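Local atomic coordinates of ferulic acid esterase, AmCE1/Fae1A (Anaeromyces mucronatus, PDB entry 5CXX), a protein that probably hydrolyses feruloyl esters as a ferulic acid esterase of the alpha/beta-hydrolase fold and is captured here with ferulic acid bound. Residues T38-N43 and L98-A103; G177-A182 and V213-C218; P181-T186 and G226-S231. All coordinates share one frame; numbering follows the deposited sequence. Where two conformers were deposited one is given.

Contact 1: T38-N43 and L98-A103; sequences TERKMN and LPDVYA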
ATOM      1  N   THR A  38     -22.816   0.647   1.381  1.00 19.57           N
ATOM      2  CA  THR A  38     -22.948  -0.774   1.666  1.00 20.77           C
ATOM      3  C   THR A  38     -22.086  -1.158   2.859  1.00 20.71           C
ATOM      4  O   THR A  38     -21.195  -0.419   3.251  1.00 19.92           O
ATOM      5  CB  THR A  38     -22.497  -1.638   0.473  1.00 20.90           C
ATOM      6  OG1 THR A  38     -21.129  -1.364   0.210  1.00 19.80           O
ATOM      7  CG2 THR A  38     -23.336  -1.343  -0.770  1.00 22.63           C
ATOM      8  N   GLU A  39     -22.422  -2.326   3.400  1.00 20.82           N
ATOM      9  CA  GLU A  39     -21.511  -2.985   4.353  0.58 18.50           C
ATOM     10  C   GLU A  39     -20.293  -3.546   3.641  1.00 21.00           C
ATOM     11  O   GLU A  39     -20.416  -4.173   2.578  1.00 23.07           O
ATOM     12  CB  GLU A  39     -22.231  -4.121   5.100  0.58 19.21           C
ATOM     13  CG  GLU A  39     -23.429  -3.690   5.925  0.58 20.99           C
ATOM     14  CD  GLU A  39     -23.078  -3.089   7.291  0.58 25.00           C
ATOM     15  OE1 GLU A  39     -21.917  -3.187   7.724  0.58 26.43           O
ATOM     16  OE2 GLU A  39     -23.986  -2.526   7.953  0.58 26.56           O
ATOM     17  N   ARG A  40     -19.114  -3.232   4.169  1.00 19.52           N
ATOM     18  CA  ARG A  40     -17.859  -3.670   3.571  1.00 17.31           C
ATOM     19  C   ARG A  40     -17.025  -4.449   4.584  1.00 19.90           C
ATOM     20  O   ARG A  40     -17.369  -4.512   5.763  1.00 20.45           O
ATOM     21  CB  ARG A  40     -17.066  -2.471   3.048  1.00 19.55           C
ATOM     22  CG  ARG A  40     -17.903  -1.446   2.299  1.00 19.13           C
ATOM     23  CD  ARG A  40     -17.022  -0.433   1.587  1.00 17.34           C
ATOM     24  NE  ARG A  40     -16.352  -1.012   0.426  1.00 16.91           N
ATOM     25  CZ  ARG A  40     -15.046  -1.245   0.357  1.00 17.81           C
ATOM     26  NH1 ARG A  40     -14.261  -0.948   1.384  1.00 17.43           N
ATOM     27  NH2 ARG A  40     -14.521  -1.776  -0.740  1.00 18.36           N
ATOM     28  N   LYS A  41     -15.929  -5.043   4.120  1.00 18.07           N
ATOM     29  CA  LYS A  41     -15.039  -5.809   5.008  1.00 20.19           C
ATOM     30  C   LYS A  41     -13.611  -5.311   4.907  1.00 18.47           C
ATOM     31  O   LYS A  41     -13.183  -4.842   3.843  1.00 18.40           O
ATOM     32  CB  LYS A  41     -15.052  -7.285   4.635  1.00 22.26           C
ATOM     33  CG  LYS A  41     -16.508  -7.960   4.970  1.00 29.33           C
ATOM     34  CD  LYS A  41     -16.558  -9.456   4.709  1.00 44.73           C
ATOM     35  CE  LYS A  41     -17.815 -10.097   5.318  1.00 51.61           C
ATOM     36  NZ  LYS A  41     -18.953  -9.162   5.254  1.00 55.16           N
ATOM     37  N   MET A  42     -12.887  -5.423   6.026  1.00 19.34           N
ATOM     38  CA  MET A  42     -11.427  -5.182   6.007  1.00 16.63           C
ATOM     39  C   MET A  42     -10.821  -6.130   7.054  1.00 18.37           C
ATOM     40  O   MET A  42     -11.497  -6.497   8.020  1.00 22.02           O
ATOM     41  CB  MET A  42     -11.021  -3.715   6.359  1.00 18.61           C
ATOM     42  CG  MET A  42     -11.584  -3.259   7.718  1.00 18.95           C
ATOM     43  SD  MET A  42     -11.201  -1.476   7.762  1.00 20.84           S
ATOM     44  CE  MET A  42     -12.023  -0.998   9.318  1.00 22.08           C
ATOM     45  N   ASN A  43      -9.539  -6.506   6.877  1.00 17.21           N
ATOM     46  CA  ASN A  43      -8.842  -7.184   7.966  1.00 17.06           C
ATOM     47  C   ASN A  43      -8.106  -6.178   8.803  1.00 18.20           C
ATOM     48  O   ASN A  43      -7.403  -5.287   8.290  1.00 18.46           O
ATOM     49  CB  ASN A  43      -7.848  -8.188   7.430  1.00 17.20           C
ATOM     50  CG  ASN A  43      -8.553  -9.406   6.856  1.00 19.24           C
ATOM     51  OD1 ASN A  43      -9.310 -10.074   7.559  1.00 20.70           O
ATOM     52  ND2 ASN A  43      -8.341  -9.679   5.566  1.00 19.25           N
ATOM     53  N   LEU A  98      -5.867  -4.325   6.131  1.00 16.63           N
ATOM     54  CA  LEU A  98      -5.991  -4.772   4.712  1.00 15.64           C
ATOM     55  C   LEU A  98      -7.418  -4.468   4.266  1.00 15.36           C
ATOM     56  O   LEU A  98      -8.371  -5.217   4.573  1.00 16.30           O
ATOM     57  CB  LEU A  98      -5.719  -6.266   4.546  1.00 16.92           C
ATOM     58  CG  LEU A  98      -4.463  -6.808   5.228  1.00 19.65           C
ATOM     59  CD1 LEU A  98      -4.314  -8.318   4.902  1.00 19.57           C
ATOM     60  CD2 LEU A  98      -3.233  -5.992   4.768  1.00 19.48           C
ATOM     61  N   PRO A  99      -7.612  -3.359   3.549  1.00 15.62           N
ATOM     62  CA  PRO A  99      -8.966  -3.034   3.071  1.00 16.10           C
ATOM     63  C   PRO A  99      -9.343  -3.862   1.839  1.00 15.58           C
ATOM     64  O   PRO A  99      -8.511  -4.478   1.191  1.00 17.67           O
ATOM     65  CB  PRO A  99      -8.876  -1.558   2.660  1.00 17.44           C
ATOM     66  CG  PRO A  99      -7.599  -1.040   3.380  1.00 15.69           C
ATOM     67  CD  PRO A  99      -6.656  -2.255   3.298  1.00 14.93           C
ATOM     68  N   ASP A 100     -10.655  -3.823   1.570  1.00 16.01           N
ATOM     69  CA  ASP A 100     -11.148  -4.117   0.219  1.00 15.05           C
ATOM     70  C   ASP A 100     -11.095  -2.819  -0.564  1.00 16.45           C
ATOM     71  O   ASP A 100     -11.759  -1.831  -0.188  1.00 17.09           O
ATOM     72  CB  ASP A 100     -12.584  -4.656   0.352  1.00 16.73           C
ATOM     73  CG  ASP A 100     -13.265  -4.871  -0.998  1.00 19.41           C
ATOM     74  OD1 ASP A 100     -12.663  -4.549  -2.052  1.00 18.73           O
ATOM     75  OD2 ASP A 100     -14.432  -5.393  -0.944  1.00 19.28           O
ATOM     76  N   VAL A 101     -10.207  -2.751  -1.550  1.00 15.52           N
ATOM     77  CA  VAL A 101      -9.885  -1.483  -2.217  1.00 15.79           C
ATOM     78  C   VAL A 101     -10.913  -1.127  -3.301  1.00 18.30           C
ATOM     79  O   VAL A 101     -10.969   0.023  -3.742  1.00 18.48           O
ATOM     80  CB  VAL A 101      -8.470  -1.559  -2.864  1.00 16.41           C
ATOM     81  CG1 VAL A 101      -8.018  -0.161  -3.438  1.00 20.37           C
ATOM     82  CG2 VAL A 101      -7.515  -2.029  -1.775  1.00 21.66           C
ATOM     83  N   TYR A 102     -11.759  -2.092  -3.665  1.00 17.15           N
ATOM     84  CA  TYR A 102     -12.727  -1.796  -4.751  1.00 18.26           C
ATOM     85  C   TYR A 102     -13.969  -1.205  -4.103  1.00 17.45           C
ATOM     86  O   TYR A 102     -14.816  -1.912  -3.540  1.00 16.82           O
ATOM     87  CB  TYR A 102     -13.056  -3.073  -5.549  1.00 17.02           C
ATOM     88  CG  TYR A 102     -14.054  -2.781  -6.669  1.00 16.63           C
ATOM     89  CD1 TYR A 102     -13.743  -1.793  -7.631  1.00 17.58           C
ATOM     90  CD2 TYR A 102     -15.292  -3.432  -6.725  1.00 18.56           C
ATOM     91  CE1 TYR A 102     -14.671  -1.479  -8.608  1.00 18.30           C
ATOM     92  CE2 TYR A 102     -16.235  -3.125  -7.737  1.00 20.25           C
ATOM     93  CZ  TYR A 102     -15.920  -2.149  -8.657  1.00 18.97           C
ATOM     94  OH  TYR A 102     -16.825  -1.877  -9.628  1.00 20.93           O
ATOM     95  N   ALA A 103     -14.070   0.137  -4.171  1.00 17.47           N
ATOM     96  CA  ALA A 103     -15.120   0.860  -3.449  1.00 17.53           C
ATOM     97  C   ALA A 103     -15.951   1.748  -4.361  1.00 18.25           C
ATOM     98  O   ALA A 103     -15.952   2.961  -4.237  1.00 18.70           O
ATOM     99  CB  ALA A 103     -14.438   1.726  -2.324  1.00 19.14           C
TER
HETATM  100  O   HOH W   1     -17.684  -2.229  -1.826  1.00 24.81           O
HETATM  101  O   HOH W   2     -12.288  -2.229   3.433  1.00 16.56           O
HETATM  102  O   HOH W   3     -16.049  -5.211   1.187  1.00 21.58           O

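Contact 2: G177-A182 and V213-C218; sequences GAFAPA and VSLIDC. With FER (3-(4-hydroxy-3-methoxyphenyl)-2-propenoic acid), chain D.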
ATOM      1  N   GLY A 177       4.162   3.491  -0.055  1.00 17.83           N
ATOM      2  CA  GLY A 177       4.893   2.374  -0.619  1.00 18.83           C
ATOM      3  C   GLY A 177       4.140   1.824  -1.802  1.00 19.52           C
ATOM      4  O   GLY A 177       2.958   1.469  -1.736  1.00 19.37           O
ATOM      5  N   ALA A 178       4.831   1.673  -2.921  1.00 15.64           N
ATOM      6  CA  ALA A 178       4.155   1.267  -4.140  1.00 15.74           C
ATOM      7  C   ALA A 178       4.906   0.089  -4.737  1.00 16.67           C
ATOM      8  O   ALA A 178       6.014   0.292  -5.294  1.00 17.00           O
ATOM      9  CB  ALA A 178       4.094   2.441  -5.171  1.00 17.97           C
ATOM     10  N   PHE A 179       4.347  -1.122  -4.649  1.00 16.92           N
ATOM     11  CA  PHE A 179       5.044  -2.309  -5.158  1.00 16.35           C
ATOM     12  C   PHE A 179       4.427  -2.677  -6.485  1.00 16.57           C
ATOM     13  O   PHE A 179       3.264  -3.102  -6.541  1.00 17.24           O
ATOM     14  CB  PHE A 179       4.953  -3.472  -4.123  1.00 17.24           C
ATOM     15  CG  PHE A 179       5.153  -3.009  -2.677  1.00 15.73           C
ATOM     16  CD1 PHE A 179       6.074  -2.008  -2.361  1.00 16.41           C
ATOM     17  CD2 PHE A 179       4.336  -3.552  -1.646  1.00 17.04           C
ATOM     18  CE1 PHE A 179       6.198  -1.529  -1.078  1.00 16.53           C
ATOM     19  CE2 PHE A 179       4.488  -3.097  -0.329  1.00 18.20           C
ATOM     20  CZ  PHE A 179       5.414  -2.072  -0.028  1.00 16.58           C
ATOM     21  N   ALA A 180       5.188  -2.415  -7.552  1.00 16.65           N
ATOM     22  CA  ALA A 180       4.766  -2.667  -8.945  1.00 16.50           C
ATOM     23  C   ALA A 180       3.476  -1.932  -9.291  1.00 17.20           C
ATOM     24  O   ALA A 180       2.516  -2.561  -9.767  1.00 18.21           O
ATOM     25  CB  ALA A 180       4.624  -4.180  -9.236  1.00 19.03           C
ATOM     26  N   PRO A 181       3.445  -0.607  -9.141  1.00 17.00           N
ATOM     27  CA  PRO A 181       2.207   0.136  -9.431  1.00 17.56           C
ATOM     28  C   PRO A 181       1.740   0.072 -10.903  1.00 20.93           C
ATOM     29  O   PRO A 181       2.507   0.061 -11.861  1.00 19.88           O
ATOM     30  CB  PRO A 181       2.583   1.596  -9.049  1.00 16.68           C
ATOM     31  CG  PRO A 181       4.109   1.686  -9.265  1.00 17.93           C
ATOM     32  CD  PRO A 181       4.531   0.297  -8.671  1.00 18.79           C
ATOM     33  N   ALA A 182       0.413  -0.008 -11.029  1.00 17.54           N
ATOM     34  CA  ALA A 182      -0.269  -0.123 -12.310  1.00 17.49           C
ATOM     35  C   ALA A 182      -0.216   1.179 -13.127  1.00 17.11           C
ATOM     36  O   ALA A 182      -0.096   2.275 -12.535  1.00 18.89           O
ATOM     37  CB  ALA A 182      -1.762  -0.539 -12.010  1.00 17.18           C
ATOM     38  N   VAL A 213       8.590   9.237   3.642  1.00 23.19           N
ATOM     39  CA  VAL A 213       9.223   8.213   2.797  1.00 20.70           C
ATOM     40  C   VAL A 213       8.264   7.942   1.633  1.00 23.85           C
ATOM     41  O   VAL A 213       7.019   7.806   1.837  1.00 22.41           O
ATOM     42  CB  VAL A 213       9.480   6.899   3.567  1.00 24.56           C
ATOM     43  CG1 VAL A 213      10.025   5.829   2.617  1.00 28.77           C
ATOM     44  CG2 VAL A 213      10.419   7.102   4.727  1.00 25.17           C
ATOM     45  N   SER A 214       8.779   7.880   0.398  1.00 19.04           N
ATOM     46  CA  SER A 214       8.027   7.449  -0.790  1.00 19.08           C
ATOM     47  C   SER A 214       8.879   6.375  -1.407  1.00 19.44           C
ATOM     48  O   SER A 214      10.067   6.618  -1.637  1.00 22.13           O
ATOM     49  CB  SER A 214       7.822   8.635  -1.750  1.00 20.18           C
ATOM     50  OG  SER A 214       7.281   8.126  -2.942  1.00 21.19           O
ATOM     51  N   LEU A 215       8.341   5.158  -1.583  1.00 18.77           N
ATOM     52  CA  LEU A 215       9.180   4.064  -2.089  1.00 18.19           C
ATOM     53  C   LEU A 215       8.441   3.365  -3.173  1.00 20.57           C
ATOM     54  O   LEU A 215       7.263   3.033  -2.987  1.00 19.86           O
ATOM     55  CB  LEU A 215       9.513   3.075  -0.975  1.00 19.89           C
ATOM     56  CG  LEU A 215      10.342   1.815  -1.318  1.00 20.57           C
ATOM     57  CD1 LEU A 215      11.190   1.355  -0.102  1.00 21.46           C
ATOM     58  CD2 LEU A 215       9.470   0.618  -1.868  1.00 20.98           C
ATOM     59  N   ILE A 216       9.134   3.050  -4.264  1.00 18.15           N
ATOM     60  CA  ILE A 216       8.529   2.362  -5.394  1.00 17.28           C
ATOM     61  C   ILE A 216       9.473   1.237  -5.803  1.00 18.41           C
ATOM     62  O   ILE A 216      10.703   1.450  -5.887  1.00 18.18           O
ATOM     63  CB  ILE A 216       8.367   3.290  -6.613  1.00 19.16           C
ATOM     64  CG1 ILE A 216       7.521   4.485  -6.275  1.00 21.14           C
ATOM     65  CG2 ILE A 216       7.732   2.495  -7.783  1.00 18.71           C
ATOM     66  CD1 ILE A 216       7.450   5.499  -7.480  1.00 22.10           C
ATOM     67  N   ASP A 217       8.915   0.023  -6.035  1.00 18.47           N
ATOM     68  CA  ASP A 217       9.734  -1.029  -6.658  1.00 18.64           C
ATOM     69  C   ASP A 217       8.975  -1.731  -7.748  1.00 18.46           C
ATOM     70  O   ASP A 217       7.768  -1.461  -7.987  1.00 18.07           O
ATOM     71  CB  ASP A 217      10.334  -2.060  -5.620  1.00 18.00           C
ATOM     72  CG  ASP A 217       9.372  -3.235  -5.245  1.00 20.28           C
ATOM     73  OD1 ASP A 217       8.163  -3.041  -5.254  1.00 20.88           O
ATOM     74  OD2 ASP A 217       9.884  -4.352  -4.953  1.00 18.24           O
ATOM     75  N   CYS A 218       9.701  -2.589  -8.443  1.00 18.22           N
ATOM     76  CA  CYS A 218       9.092  -3.425  -9.485  1.00 18.11           C
ATOM     77  C   CYS A 218      10.076  -4.497  -9.895  1.00 18.15           C
ATOM     78  O   CYS A 218      11.288  -4.241  -9.895  1.00 19.42           O
ATOM     79  CB  CYS A 218       8.718  -2.576 -10.735  1.00 18.90           C
ATOM     80  SG  CYS A 218       7.632  -3.464 -11.921  1.00 20.41           S
TER
HETATM   81  C4  FER D 301      -3.764  -2.067 -16.613  1.00 19.73           C
HETATM   82  C5  FER D 301      -3.005  -3.258 -16.428  1.00 21.99           C
HETATM   83  C6  FER D 301      -2.911  -3.811 -15.185  1.00 21.00           C
HETATM   84  C3  FER D 301      -4.326  -1.444 -15.484  1.00 18.96           C
HETATM   85  C2  FER D 301      -4.265  -1.997 -14.233  1.00 18.19           C
HETATM   86  C1  FER D 301      -3.544  -3.165 -14.071  1.00 19.78           C
HETATM   87  C10 FER D 301      -5.355   0.415 -14.604  1.00 21.00           C
HETATM   88  C7  FER D 301      -3.499  -3.774 -12.711  1.00 20.56           C
HETATM   89  C8  FER D 301      -3.139  -5.044 -12.454  1.00 18.94           C
HETATM   90  C9  FER D 301      -3.142  -5.519 -11.002  1.00 21.10           C
HETATM   91  O1  FER D 301      -3.496  -4.773 -10.035  1.00 19.87           O
HETATM   92  O2  FER D 301      -2.811  -6.712 -10.773  1.00 24.99           O
HETATM   93  O4  FER D 301      -3.925  -1.426 -17.804  1.00 22.54           O
HETATM   94  O3  FER D 301      -4.991  -0.292 -15.785  1.00 20.39           O

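Contact 3: P181-T186 and G226-S231; sequences PAPGIT and GQFPKS. With FER (3-(4-hydroxy-3-methoxyphenyl)-2-propenoic acid), chain D.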
ATOM      1  N   PRO A 181       3.445  -0.607  -9.141  1.00 17.00           N
ATOM      2  CA  PRO A 181       2.207   0.136  -9.431  1.00 17.56           C
ATOM      3  C   PRO A 181       1.740   0.072 -10.903  1.00 20.93           C
ATOM      4  O   PRO A 181       2.507   0.061 -11.861  1.00 19.88           O
ATOM      5  CB  PRO A 181       2.583   1.596  -9.049  1.00 16.68           C
ATOM      6  CG  PRO A 181       4.109   1.686  -9.265  1.00 17.93           C
ATOM      7  CD  PRO A 181       4.531   0.297  -8.671  1.00 18.79           C
ATOM      8  N   ALA A 182       0.413  -0.008 -11.029  1.00 17.54           N
ATOM      9  CA  ALA A 182      -0.269  -0.123 -12.310  1.00 17.49           C
ATOM     10  C   ALA A 182      -0.216   1.179 -13.127  1.00 17.11           C
ATOM     11  O   ALA A 182      -0.096   2.275 -12.535  1.00 18.89           O
ATOM     12  CB  ALA A 182      -1.762  -0.539 -12.010  1.00 17.18           C
ATOM     13  N   PRO A 183      -0.420   1.074 -14.440  1.00 19.03           N
ATOM     14  CA  PRO A 183      -0.528   2.282 -15.278  1.00 19.36           C
ATOM     15  C   PRO A 183      -1.724   3.128 -14.921  1.00 19.76           C
ATOM     16  O   PRO A 183      -2.718   2.641 -14.348  1.00 19.45           O
ATOM     17  CB  PRO A 183      -0.707   1.745 -16.699  1.00 21.43           C
ATOM     18  CG  PRO A 183      -1.240   0.283 -16.508  1.00 20.73           C
ATOM     19  CD  PRO A 183      -0.587  -0.179 -15.226  1.00 18.18           C
ATOM     20  N   GLY A 184      -1.639   4.408 -15.299  1.00 18.89           N
ATOM     21  CA  GLY A 184      -2.783   5.303 -15.311  1.00 19.35           C
ATOM     22  C   GLY A 184      -2.863   6.329 -14.196  1.00 20.37           C
ATOM     23  O   GLY A 184      -3.868   7.098 -14.143  1.00 21.28           O
ATOM     24  N   ILE A 185      -1.856   6.393 -13.322  1.00 18.07           N
ATOM     25  CA  ILE A 185      -1.865   7.550 -12.399  1.00 20.05           C
ATOM     26  C   ILE A 185      -1.836   8.808 -13.284  1.00 21.10           C
ATOM     27  O   ILE A 185      -2.566   9.779 -13.055  1.00 20.57           O
ATOM     28  CB  ILE A 185      -0.659   7.586 -11.465  1.00 18.41           C
ATOM     29  CG1 ILE A 185      -0.754   6.368 -10.535  1.00 18.03           C
ATOM     30  CG2 ILE A 185      -0.647   8.913 -10.632  1.00 21.95           C
ATOM     31  CD1 ILE A 185       0.523   6.239  -9.696  1.00 19.30           C
ATOM     32  N   THR A 186      -0.942   8.767 -14.264  1.00 19.94           N
ATOM     33  CA  THR A 186      -0.749   9.857 -15.239  1.00 18.80           C
ATOM     34  C   THR A 186      -1.081   9.254 -16.639  1.00 20.34           C
ATOM     35  O   THR A 186      -1.331   8.036 -16.749  1.00 22.15           O
ATOM     36  CB  THR A 186       0.704  10.350 -15.175  1.00 21.90           C
ATOM     37  OG1 THR A 186       1.537   9.195 -15.187  1.00 23.02           O
ATOM     38  CG2 THR A 186       0.965  11.115 -13.837  1.00 21.87           C
ATOM     39  N   GLY A 226       4.744  -3.836 -16.526  1.00 20.67           N
ATOM     40  CA  GLY A 226       5.827  -3.457 -17.436  1.00 19.71           C
ATOM     41  C   GLY A 226       6.697  -2.337 -16.912  1.00 22.62           C
ATOM     42  O   GLY A 226       7.222  -2.424 -15.791  1.00 21.27           O
ATOM     43  N   GLN A 227       6.753  -1.270 -17.718  1.00 21.28           N
ATOM     44  CA  GLN A 227       7.632  -0.138 -17.419  1.00 22.79           C
ATOM     45  C   GLN A 227       6.879   0.972 -16.734  1.00 19.73           C
ATOM     46  O   GLN A 227       7.453   2.093 -16.577  1.00 21.08           O
ATOM     47  CB  GLN A 227       8.245   0.365 -18.715  1.00 25.35           C
ATOM     48  CG  GLN A 227       9.151  -0.713 -19.319  1.00 29.32           C
ATOM     49  CD  GLN A 227      10.361  -0.983 -18.461  1.00 41.72           C
ATOM     50  OE1 GLN A 227      11.163  -0.084 -18.236  1.00 47.66           O
ATOM     51  NE2 GLN A 227      10.505  -2.213 -17.980  1.00 51.24           N
ATOM     52  N   PHE A 228       5.646   0.741 -16.302  1.00 19.01           N
ATOM     53  CA  PHE A 228       4.938   1.862 -15.658  1.00 19.52           C
ATOM     54  C   PHE A 228       5.534   2.279 -14.330  1.00 19.90           C
ATOM     55  O   PHE A 228       5.667   3.488 -14.107  1.00 20.32           O
ATOM     56  CB  PHE A 228       3.422   1.559 -15.559  1.00 19.49           C
ATOM     57  CG  PHE A 228       2.761   1.746 -16.927  1.00 21.07           C
ATOM     58  CD1 PHE A 228       2.463   3.040 -17.367  1.00 19.57           C
ATOM     59  CD2 PHE A 228       2.595   0.674 -17.813  1.00 22.15           C
ATOM     60  CE1 PHE A 228       1.933   3.268 -18.644  1.00 22.48           C
ATOM     61  CE2 PHE A 228       2.073   0.894 -19.135  1.00 24.00           C
ATOM     62  CZ  PHE A 228       1.710   2.190 -19.534  1.00 22.70           C
ATOM     63  N   PRO A 229       5.958   1.355 -13.476  1.00 19.63           N
ATOM     64  CA  PRO A 229       6.597   1.837 -12.233  1.00 17.77           C
ATOM     65  C   PRO A 229       7.831   2.678 -12.527  1.00 18.38           C
ATOM     66  O   PRO A 229       8.025   3.725 -11.907  1.00 20.00           O
ATOM     67  CB  PRO A 229       6.963   0.526 -11.487  1.00 18.06           C
ATOM     68  CG  PRO A 229       5.768  -0.430 -11.905  1.00 18.28           C
ATOM     69  CD  PRO A 229       5.564  -0.084 -13.415  1.00 18.04           C
ATOM     70  N   LYS A 230       8.654   2.232 -13.471  1.00 18.04           N
ATOM     71  CA  LYS A 230       9.802   3.051 -13.860  1.00 19.73           C
ATOM     72  C   LYS A 230       9.362   4.445 -14.375  1.00 20.89           C
ATOM     73  O   LYS A 230      10.035   5.460 -14.086  1.00 21.24           O
ATOM     74  CB  LYS A 230      10.612   2.343 -14.955  1.00 20.57           C
ATOM     75  CG  LYS A 230      11.920   3.068 -15.308  1.00 20.54           C
ATOM     76  CD  LYS A 230      12.702   2.148 -16.276  1.00 25.22           C
ATOM     77  CE  LYS A 230      14.015   2.821 -16.697  1.00 35.24           C
ATOM     78  NZ  LYS A 230      14.763   1.978 -17.697  1.00 47.31           N
ATOM     79  N   SER A 231       8.263   4.490 -15.110  1.00 21.99           N
ATOM     80  CA  SER A 231       7.764   5.792 -15.598  1.00 22.08           C
ATOM     81  C   SER A 231       7.409   6.714 -14.422  1.00 23.85           C
ATOM     82  O   SER A 231       7.718   7.921 -14.486  1.00 21.39           O
ATOM     83  CB  SER A 231       6.551   5.629 -16.576  1.00 23.85           C
ATOM     84  OG  SER A 231       5.301   5.463 -15.899  1.00 22.51           O
TER
HETATM   85  C4  FER D 301      -3.764  -2.067 -16.613  1.00 19.73           C
HETATM   86  C5  FER D 301      -3.005  -3.258 -16.428  1.00 21.99           C
HETATM   87  C6  FER D 301      -2.911  -3.811 -15.185  1.00 21.00           C
HETATM   88  C3  FER D 301      -4.326  -1.444 -15.484  1.00 18.96           C
HETATM   89  C2  FER D 301      -4.265  -1.997 -14.233  1.00 18.19           C
HETATM   90  C1  FER D 301      -3.544  -3.165 -14.071  1.00 19.78           C
HETATM   91  C10 FER D 301      -5.355   0.415 -14.604  1.00 21.00           C
HETATM   92  C7  FER D 301      -3.499  -3.774 -12.711  1.00 20.56           C
HETATM   93  C8  FER D 301      -3.139  -5.044 -12.454  1.00 18.94           C
HETATM   94  C9  FER D 301      -3.142  -5.519 -11.002  1.00 21.10           C
HETATM   95  O1  FER D 301      -3.496  -4.773 -10.035  1.00 19.87           O
HETATM   96  O2  FER D 301      -2.811  -6.712 -10.773  1.00 24.99           O
HETATM   97  O4  FER D 301      -3.925  -1.426 -17.804  1.00 22.54           O
HETATM   98  O3  FER D 301      -4.991  -0.292 -15.785  1.00 20.39           O

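Contact 1: T38-N43 and L98-A103
Strands 38-45 and 95-99 run antiparallel in the central sheet of the alpha/beta-hydrolase fold, and this contact holds the place where they part, with R40 reaching across to the turn that follows P99. N43 and L98 form a hydrogen-bonded pair: L98 N gives to N43 O at 2.8 Å and N43 N to L98 O at 2.9 Å. M42 and P99 still lie close; beyond them, at K41 and D100, water takes over, a single molecule donating to K41 O while accepting from D100 N. A second water joins K41 N to D100 OD2. The guanidinium of R40 fills the widening. The chain turns about CG-CD (chi3 72°), which brings NH1 and NH2 end-on to one backbone oxygen, D100 O, at 3.1 and 2.8 Å. Both bonds lie in the guanidinium plane, yet NH1 meets a lone pair of that carbonyl whereas NH2 stands above the carbonyl plane. NH2 also gives to Y102 O at 2.8 Å, a bent bond of 132°, and A103 CB sits over one face of the group, toward its rim. D100 OD1 is 3.6 Å from R40 NH2, a loose salt bridge, and accepts from Y102 N in an Asx turn. The guanidinium is thus met by two backbone carbonyls, a water at NE and, at NH1, Y31 of edge strand 26-33, with D100's carboxylate alongside and E128 a weak, long ion-pair partner; this probably favours a charged R40 in its buried setting and ties turn 100-103 to the strand.

Contact 2: G177-A182 and V213-C218
Two neighbouring parallel strands of the central alpha/beta-hydrolase sheet, 175-179 and 213-219, meet here, their short segments 4.7 Å apart at closest approach and only 3° from parallel. A178 bonds through both its backbone N and O: N gives to L215 O at 2.8 Å, and O accepts from D217 N at 3.0 Å, each bond nearly in line with the acceptor carbonyl. The pairing persists past the strand end, where A180 N gives to D217 O at 2.8 Å from above the carbonyl plane. On one face of the sheet A178 CB lies beside I216 CG1, while the other branch, I216 CG2, meets P181 CD at 4.0 Å, the two side chains crossing at about a right angle. L215, F179 and D217 share the opposite face. There L215 CD2 comes up to the ring of F179 at its edge, near CE1. The carboxylate of D217 stands at 90° to that ring; with CG between the backbone N and the carbonyl carbon (chi1 85°), its OD1 is swung to 3.2 Å from F179 CA. This oxygen is buried and has no hydrogen-bonding partner in the model. Past the strand end, A180 CB packs on C218 SG at 4.1 Å. Helix 157-168 packs on the A178 face through A159 and L163, helix 228-238 reaches I216 and C218 through L236 and P229, strand 244-248 flanks the outer side, and strand 150-155 bonds to G177 and F179 on the inner one.

Contact 3: P181-T186 and G226-S231
P183 is wedged between the ferulic acid and F228: its CG is 3.4 Å from FER O4, while its CB stands over the centre of the F228 ring, 3.4 Å from the centroid and 7° off the normal, a CH-pi contact. A182 belongs to the same pocket wall, its CB 3.7 Å from FER C2. Next to this pair, P229 CG wedges against P181, 3.5 Å from P181 CD and 3.3 Å from P181 O, a buried oxygen with no hydrogen-bonding partner in the model. The loop after strand 175-179 thus rests on the first turn of helix 228-238, with Q227 at the N-cap position, in the alpha/beta-hydrolase fold. F228 leaves that turn with CG beside its backbone N (chi1 -76°), which lays the ring face against P183. Replacing F228 by an alanine takes away the ring and would probably leave P183 CB without its aromatic backing, with this part of the pocket wall freer to shift. Within the helix, S231 OG gives to a lone pair of F228 O at 2.7 Å. Further out, Y232 holds the loop through its hydroxyl, bonded to A182 O and I185 N, and R160 from helix 157-168 bonds to P183 O.

How the contacts relate
Contact 1 lies wholly earlier in the chain than contacts 2 and 3, which overlap at P181 and A182. Contacts 1 and 2 lie in one mixed sheet, with strands 58-62 and 150-155 between them; their centres are 22 Å apart and they do not touch. Contact 3 is 10 Å from contact 2, centre to centre, and meets it where C218 SG packs on P229 CG at 3.6 Å, strand 213-219 being followed by helix 228-238. Contact 2 thus leads from the sheet to the ferulic acid pocket that contact 3 lines, close to the probable Ser-His-Asp triad S156, H253 and D222, whereas contact 1 joins strands near the sheet's other edge.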